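Local coordinates for protein mediator of RNA polymerase II transcription subunit 6 (Schizosaccharomyces pombe, PDB 4H61) that forms part of the Mediator complex, a coactivator that relays signals from gene-specific regulatory proteins to the RNA polymerase II machinery, at residues S35-H40 with T101-C106; V74-R79 with V85-N90. All coordinates share one frame; numbering follows the deposited sequence.

Contact 1: S35-H40 with T101-C106; sequences SPFYSH and TVYFVC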
loop_
_atom_site.group_PDB
_atom_site.type_symbol
_atom_site.label_atom_id
_atom_site.label_comp_id
_atom_site.label_asym_id
_atom_site.label_seq_id
_atom_site.Cartn_x
_atom_site.Cartn_y
_atom_site.Cartn_z
ATOM N N SER A 35 -9.852 7.076 3.227
ATOM C CA SER A 35 -10.791 5.965 3.346
ATOM C C SER A 35 -10.602 5.244 4.677
ATOM O O SER A 35 -9.535 5.340 5.294
ATOM C CB SER A 35 -10.582 4.981 2.195
ATOM O OG SER A 35 -9.522 4.083 2.492
ATOM N N PRO A 36 -11.637 4.519 5.134
ATOM C CA PRO A 36 -11.556 3.763 6.392
ATOM C C PRO A 36 -10.654 2.532 6.330
ATOM O O PRO A 36 -10.563 1.789 7.312
ATOM C CB PRO A 36 -13.004 3.335 6.649
ATOM C CG PRO A 36 -13.693 3.429 5.323
ATOM C CD PRO A 36 -13.003 4.544 4.582
ATOM N N PHE A 37 -10.004 2.304 5.194
ATOM C CA PHE A 37 -9.062 1.192 5.081
ATOM C C PHE A 37 -7.672 1.666 5.486
ATOM O O PHE A 37 -6.795 0.876 5.863
ATOM C CB PHE A 37 -9.072 0.626 3.657
ATOM C CG PHE A 37 -10.426 0.127 3.221
ATOM C CD1 PHE A 37 -10.990 -0.999 3.819
ATOM C CD2 PHE A 37 -11.142 0.785 2.225
ATOM C CE1 PHE A 37 -12.233 -1.460 3.433
ATOM C CE2 PHE A 37 -12.397 0.323 1.819
ATOM C CZ PHE A 37 -12.946 -0.796 2.427
ATOM N N TYR A 38 -7.488 2.976 5.425
ATOM C CA TYR A 38 -6.219 3.582 5.789
ATOM C C TYR A 38 -5.961 3.409 7.286
ATOM O O TYR A 38 -6.888 3.286 8.064
ATOM C CB TYR A 38 -6.231 5.060 5.398
ATOM C CG TYR A 38 -4.912 5.760 5.564
ATOM C CD1 TYR A 38 -3.784 5.332 4.867
ATOM C CD2 TYR A 38 -4.788 6.855 6.412
ATOM C CE1 TYR A 38 -2.570 5.974 5.014
ATOM C CE2 TYR A 38 -3.573 7.503 6.562
ATOM C CZ TYR A 38 -2.470 7.060 5.859
ATOM O OH TYR A 38 -1.265 7.710 6.001
ATOM N N SER A 39 -4.698 3.369 7.675
ATOM C CA SER A 39 -4.336 3.257 9.079
ATOM C C SER A 39 -3.291 4.292 9.438
ATOM O O SER A 39 -2.198 4.314 8.864
ATOM C CB SER A 39 -3.757 1.887 9.376
ATOM O OG SER A 39 -2.964 1.971 10.538
ATOM N N HIS A 40 -3.618 5.143 10.399
ATOM C CA HIS A 40 -2.719 6.230 10.753
ATOM C C HIS A 40 -1.480 5.756 11.521
ATOM O O HIS A 40 -0.606 6.555 11.831
ATOM C CB HIS A 40 -3.483 7.310 11.511
ATOM C CG HIS A 40 -4.484 8.041 10.666
ATOM N ND1 HIS A 40 -5.743 7.543 10.402
ATOM C CD2 HIS A 40 -4.404 9.230 10.018
ATOM C CE1 HIS A 40 -6.400 8.400 9.635
ATOM N NE2 HIS A 40 -5.610 9.431 9.387
ATOM N N THR A 101 -3.147 -7.464 4.024
ATOM C CA THR A 101 -4.358 -7.473 3.211
ATOM C C THR A 101 -4.151 -6.716 1.888
ATOM O O THR A 101 -3.217 -5.917 1.760
ATOM C CB THR A 101 -5.606 -6.942 3.993
ATOM O OG1 THR A 101 -6.307 -5.961 3.210
ATOM C CG2 THR A 101 -5.217 -6.331 5.321
ATOM N N VAL A 102 -4.992 -6.984 0.891
ATOM C CA VAL A 102 -4.917 -6.208 -0.346
ATOM C C VAL A 102 -6.265 -5.608 -0.750
ATOM O O VAL A 102 -7.320 -6.183 -0.480
ATOM C CB VAL A 102 -4.219 -6.969 -1.526
ATOM C CG1 VAL A 102 -3.738 -8.347 -1.093
ATOM C CG2 VAL A 102 -5.112 -7.056 -2.745
ATOM N N TYR A 103 -6.220 -4.433 -1.368
ATOM C CA TYR A 103 -7.429 -3.677 -1.661
ATOM C C TYR A 103 -7.474 -3.345 -3.140
ATOM O O TYR A 103 -6.434 -3.185 -3.779
ATOM C CB TYR A 103 -7.456 -2.365 -0.861
ATOM C CG TYR A 103 -7.036 -2.503 0.589
ATOM C CD1 TYR A 103 -5.696 -2.666 0.930
ATOM C CD2 TYR A 103 -7.978 -2.453 1.620
ATOM C CE1 TYR A 103 -5.306 -2.794 2.242
ATOM C CE2 TYR A 103 -7.592 -2.578 2.942
ATOM C CZ TYR A 103 -6.249 -2.746 3.243
ATOM O OH TYR A 103 -5.832 -2.875 4.545
ATOM N N PHE A 104 -8.682 -3.229 -3.677
ATOM C CA PHE A 104 -8.860 -2.776 -5.049
ATOM C C PHE A 104 -9.361 -1.342 -5.090
ATOM O O PHE A 104 -10.207 -0.943 -4.292
ATOM C CB PHE A 104 -9.830 -3.687 -5.796
ATOM C CG PHE A 104 -9.289 -5.063 -6.042
ATOM C CD1 PHE A 104 -7.922 -5.301 -5.997
ATOM C CD2 PHE A 104 -10.140 -6.122 -6.323
ATOM C CE1 PHE A 104 -7.416 -6.565 -6.222
ATOM C CE2 PHE A 104 -9.641 -7.393 -6.553
ATOM C CZ PHE A 104 -8.280 -7.613 -6.500
ATOM N N VAL A 105 -8.807 -0.564 -6.007
ATOM C CA VAL A 105 -9.341 0.750 -6.311
ATOM C C VAL A 105 -9.853 0.666 -7.740
ATOM O O VAL A 105 -9.137 0.967 -8.697
ATOM C CB VAL A 105 -8.280 1.860 -6.168
ATOM C CG1 VAL A 105 -8.928 3.227 -6.278
ATOM C CG2 VAL A 105 -7.561 1.735 -4.836
ATOM N N CYS A 106 -11.095 0.219 -7.871
ATOM C CA CYS A 106 -11.686 -0.029 -9.174
ATOM C C CYS A 106 -12.778 0.995 -9.451
ATOM O O CYS A 106 -13.776 1.052 -8.732
ATOM C CB CYS A 106 -12.263 -1.443 -9.208
ATOM S SG CYS A 106 -12.662 -2.041 -10.846
#
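Phe37 and Tyr103 mark the nearest approach of two backbones, a type I beta turn from Ser35 to Tyr38 and the strand 101-106, whose CA atoms at these residues still stand 8.5 Å apart. The arrangement exemplifies a loop laid on one face of an antiparallel sheet, where two aromatic side chains bridge the gap and bury about 100 Å². The Phe37 CB methylene lies 3.6 Å from Tyr103 CE2, and Phe37 CD1 follows at 3.8 Å from the same carbon. The rings meet obliquely, their planes at 55° and their centroids 5.6 Å apart. With chi1 at -59°, Phe37 CG stands anti to its carbonyl carbon, and the ring placed there also touches Ile110 and Met112 of strand 109-112. Phe32, from helix 28-33, meets the Tyr103 ring edge-to-face and also packs on Phe37, so that aromatic rings from helix, loop and sheet pack together. The turn itself is held by Tyr38 N bonding to Ser35 O and by an ST turn: Ser35 OG, which is also hydrogen-bonded to Phe32 O, accepts the backbone N-H of Phe37 at 3.3 Å from N to OG.

Contact 2: V74-R79 with V85-N90; sequences VIIHER and VIQKQN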
loop_
_atom_site.group_PDB
_atom_site.type_symbol
_atom_site.label_atom_id
_atom_site.label_comp_id
_atom_site.label_asym_id
_atom_site.label_seq_id
_atom_site.Cartn_x
_atom_site.Cartn_y
_atom_site.Cartn_z
ATOM N N VAL A 74 1.484 0.065 -0.140
ATOM C CA VAL A 74 2.187 0.251 -1.397
ATOM C C VAL A 74 1.294 -0.123 -2.564
ATOM O O VAL A 74 0.354 -0.914 -2.423
ATOM C CB VAL A 74 3.496 -0.579 -1.462
ATOM C CG1 VAL A 74 4.395 -0.253 -0.280
ATOM C CG2 VAL A 74 3.186 -2.071 -1.502
ATOM N N ILE A 75 1.590 0.463 -3.718
ATOM C CA ILE A 75 0.909 0.118 -4.952
ATOM C C ILE A 75 1.644 -1.048 -5.590
ATOM O O ILE A 75 2.864 -0.996 -5.776
ATOM C CB ILE A 75 0.902 1.313 -5.906
ATOM C CG1 ILE A 75 0.214 2.506 -5.231
ATOM C CG2 ILE A 75 0.234 0.941 -7.224
ATOM C CD1 ILE A 75 0.423 3.815 -5.939
ATOM N N ILE A 76 0.913 -2.112 -5.905
ATOM C CA ILE A 76 1.540 -3.306 -6.471
ATOM C C ILE A 76 0.981 -3.666 -7.844
ATOM O O ILE A 76 1.396 -4.655 -8.441
ATOM C CB ILE A 76 1.395 -4.522 -5.545
ATOM C CG1 ILE A 76 -0.077 -4.964 -5.480
ATOM C CG2 ILE A 76 1.952 -4.200 -4.169
ATOM C CD1 ILE A 76 -0.336 -6.088 -4.507
ATOM N N HIS A 77 0.032 -2.872 -8.330
ATOM C CA HIS A 77 -0.476 -3.051 -9.680
ATOM C C HIS A 77 -1.093 -1.771 -10.231
ATOM O O HIS A 77 -1.834 -1.082 -9.536
ATOM C CB HIS A 77 -1.485 -4.193 -9.748
ATOM C CG HIS A 77 -1.811 -4.612 -11.148
ATOM N ND1 HIS A 77 -1.018 -5.480 -11.868
ATOM C CD2 HIS A 77 -2.825 -4.255 -11.973
ATOM C CE1 HIS A 77 -1.540 -5.653 -13.069
ATOM N NE2 HIS A 77 -2.637 -4.922 -13.158
ATOM N N GLU A 78 -0.786 -1.458 -11.489
ATOM C CA GLU A 78 -1.248 -0.222 -12.108
ATOM C C GLU A 78 -1.900 -0.477 -13.452
ATOM O O GLU A 78 -1.266 -1.000 -14.366
ATOM C CB GLU A 78 -0.086 0.754 -12.293
ATOM C CG GLU A 78 0.674 1.047 -11.016
ATOM C CD GLU A 78 1.906 1.890 -11.256
ATOM O OE1 GLU A 78 2.014 2.479 -12.358
ATOM O OE2 GLU A 78 2.763 1.956 -10.344
ATOM N N ARG A 79 -3.171 -0.109 -13.567
ATOM C CA ARG A 79 -3.856 -0.121 -14.855
ATOM C C ARG A 79 -4.683 1.141 -15.040
ATOM O O ARG A 79 -5.915 1.079 -15.071
ATOM C CB ARG A 79 -4.751 -1.352 -14.990
ATOM C CG ARG A 79 -3.987 -2.662 -15.076
ATOM C CD ARG A 79 -3.207 -2.791 -16.390
ATOM N NE ARG A 79 -2.860 -4.183 -16.686
ATOM C CZ ARG A 79 -1.658 -4.723 -16.501
ATOM N NH1 ARG A 79 -0.659 -3.986 -16.028
ATOM N NH2 ARG A 79 -1.452 -6.001 -16.796
ATOM N N VAL A 85 -4.044 -1.526 -7.528
ATOM C CA VAL A 85 -4.141 -2.476 -6.429
ATOM C C VAL A 85 -3.134 -2.134 -5.345
ATOM O O VAL A 85 -1.941 -1.957 -5.620
ATOM C CB VAL A 85 -3.916 -3.915 -6.901
ATOM C CG1 VAL A 85 -3.915 -4.872 -5.707
ATOM C CG2 VAL A 85 -4.980 -4.307 -7.910
ATOM N N ILE A 86 -3.626 -2.051 -4.112
ATOM C CA ILE A 86 -2.827 -1.598 -2.982
ATOM C C ILE A 86 -2.669 -2.714 -1.973
ATOM O O ILE A 86 -3.608 -3.468 -1.733
ATOM C CB ILE A 86 -3.496 -0.391 -2.303
ATOM C CG1 ILE A 86 -3.570 0.782 -3.282
ATOM C CG2 ILE A 86 -2.754 0.010 -1.042
ATOM C CD1 ILE A 86 -4.343 1.951 -2.760
ATOM N N GLN A 87 -1.479 -2.825 -1.390
ATOM C CA GLN A 87 -1.209 -3.858 -0.401
ATOM C C GLN A 87 -0.796 -3.271 0.940
ATOM O O GLN A 87 0.110 -2.435 1.012
ATOM C CB GLN A 87 -0.107 -4.777 -0.909
ATOM C CG GLN A 87 0.544 -5.618 0.163
ATOM C CD GLN A 87 1.523 -6.616 -0.418
ATOM O OE1 GLN A 87 1.177 -7.374 -1.326
ATOM N NE2 GLN A 87 2.758 -6.615 0.091
ATOM N N LYS A 88 -1.479 -3.704 1.996
ATOM C CA LYS A 88 -1.073 -3.402 3.363
ATOM C C LYS A 88 -0.069 -4.466 3.761
ATOM O O LYS A 88 -0.317 -5.657 3.568
ATOM C CB LYS A 88 -2.287 -3.411 4.304
ATOM C CG LYS A 88 -1.983 -3.368 5.810
ATOM C CD LYS A 88 -3.059 -2.542 6.523
ATOM C CE LYS A 88 -3.557 -3.135 7.836
ATOM N NZ LYS A 88 -4.727 -4.043 7.655
ATOM N N GLN A 89 1.070 -4.042 4.297
ATOM C CA GLN A 89 2.118 -4.979 4.668
ATOM C C GLN A 89 2.841 -4.541 5.942
ATOM O O GLN A 89 2.928 -3.354 6.247
ATOM C CB GLN A 89 3.123 -5.117 3.525
ATOM C CG GLN A 89 4.119 -3.960 3.428
ATOM C CD GLN A 89 4.828 -3.899 2.083
ATOM O OE1 GLN A 89 4.423 -4.552 1.120
ATOM N NE2 GLN A 89 5.896 -3.109 2.015
ATOM N N ASN A 90 3.344 -5.503 6.699
ATOM C CA ASN A 90 4.172 -5.170 7.827
ATOM C C ASN A 90 5.619 -5.386 7.440
ATOM O O ASN A 90 6.047 -6.519 7.236
ATOM C CB ASN A 90 3.828 -6.035 9.031
ATOM C CG ASN A 90 4.688 -5.709 10.241
ATOM O OD1 ASN A 90 5.216 -4.597 10.364
ATOM N ND2 ASN A 90 4.849 -6.681 11.134
#
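A classic beta bulge interrupts the pairing: the one residue Val85 is set against two, Ile76 and His77, of the antiparallel strand 74-79. Val85 O accepts a nearly straight bond from Ile76 N at 2.9 Å and a weak one from His77 N, while Val85 N donates to His77 O. Before the bulge, regular pairing holds Val74 to Gln87 by two backbone bonds, the tighter being Gln87 N to Val74 O at 2.8 Å. The Ile76 side chain leans over the partner strand: chi1 of 69° sets CG1 between the backbone N and carbonyl carbon, 3.8 Å from Val85 CG1, and CD1 reaches Gln87 OE1 at 3.7 Å. On the face that carries Val74, His77, Val85 and Gln87, Gln87 NE2 donates to Gln89 OE1 at 2.8 Å, in the plane of the acceptor carbonyl, and Gln89 NE2 is hydrogen-bonded to Gln72 OE1. Val74 CG2 packs 3.8 Å from Gln89 OE1, its side chain roughly perpendicular to that of Gln89. A leucine in place of Gln89 would probably leave Gln87 NE2 and Gln72 OE1 each without its side-chain mate. The other face carries Ile75 and Ile86, both packed on Leu29 of helix 28-33, while strand 97-106 pairs along the far side of strand 83-91.

Contacts 1 and 2 lie with their centres about 9 Å apart and share one four-stranded antiparallel sheet, in which strands follow one another in chain order. Contact 2 is local, joining the first two strands as a hairpin; contact 1 is long-range, tying the loop between helices 28-33 and 43-53 to the third strand, and the whole hairpin falls between its two segments in sequence. They touch directly: Tyr103 N probably bonds to Ile86 O at 2.8 Å, and Tyr103 OH packs on Lys88 CD. Helix 28-33 serves both, through Leu29 at the hairpin and Phe32 at the loop, illustrating how one helix can unite local and distant contacts in this Mediator subunit.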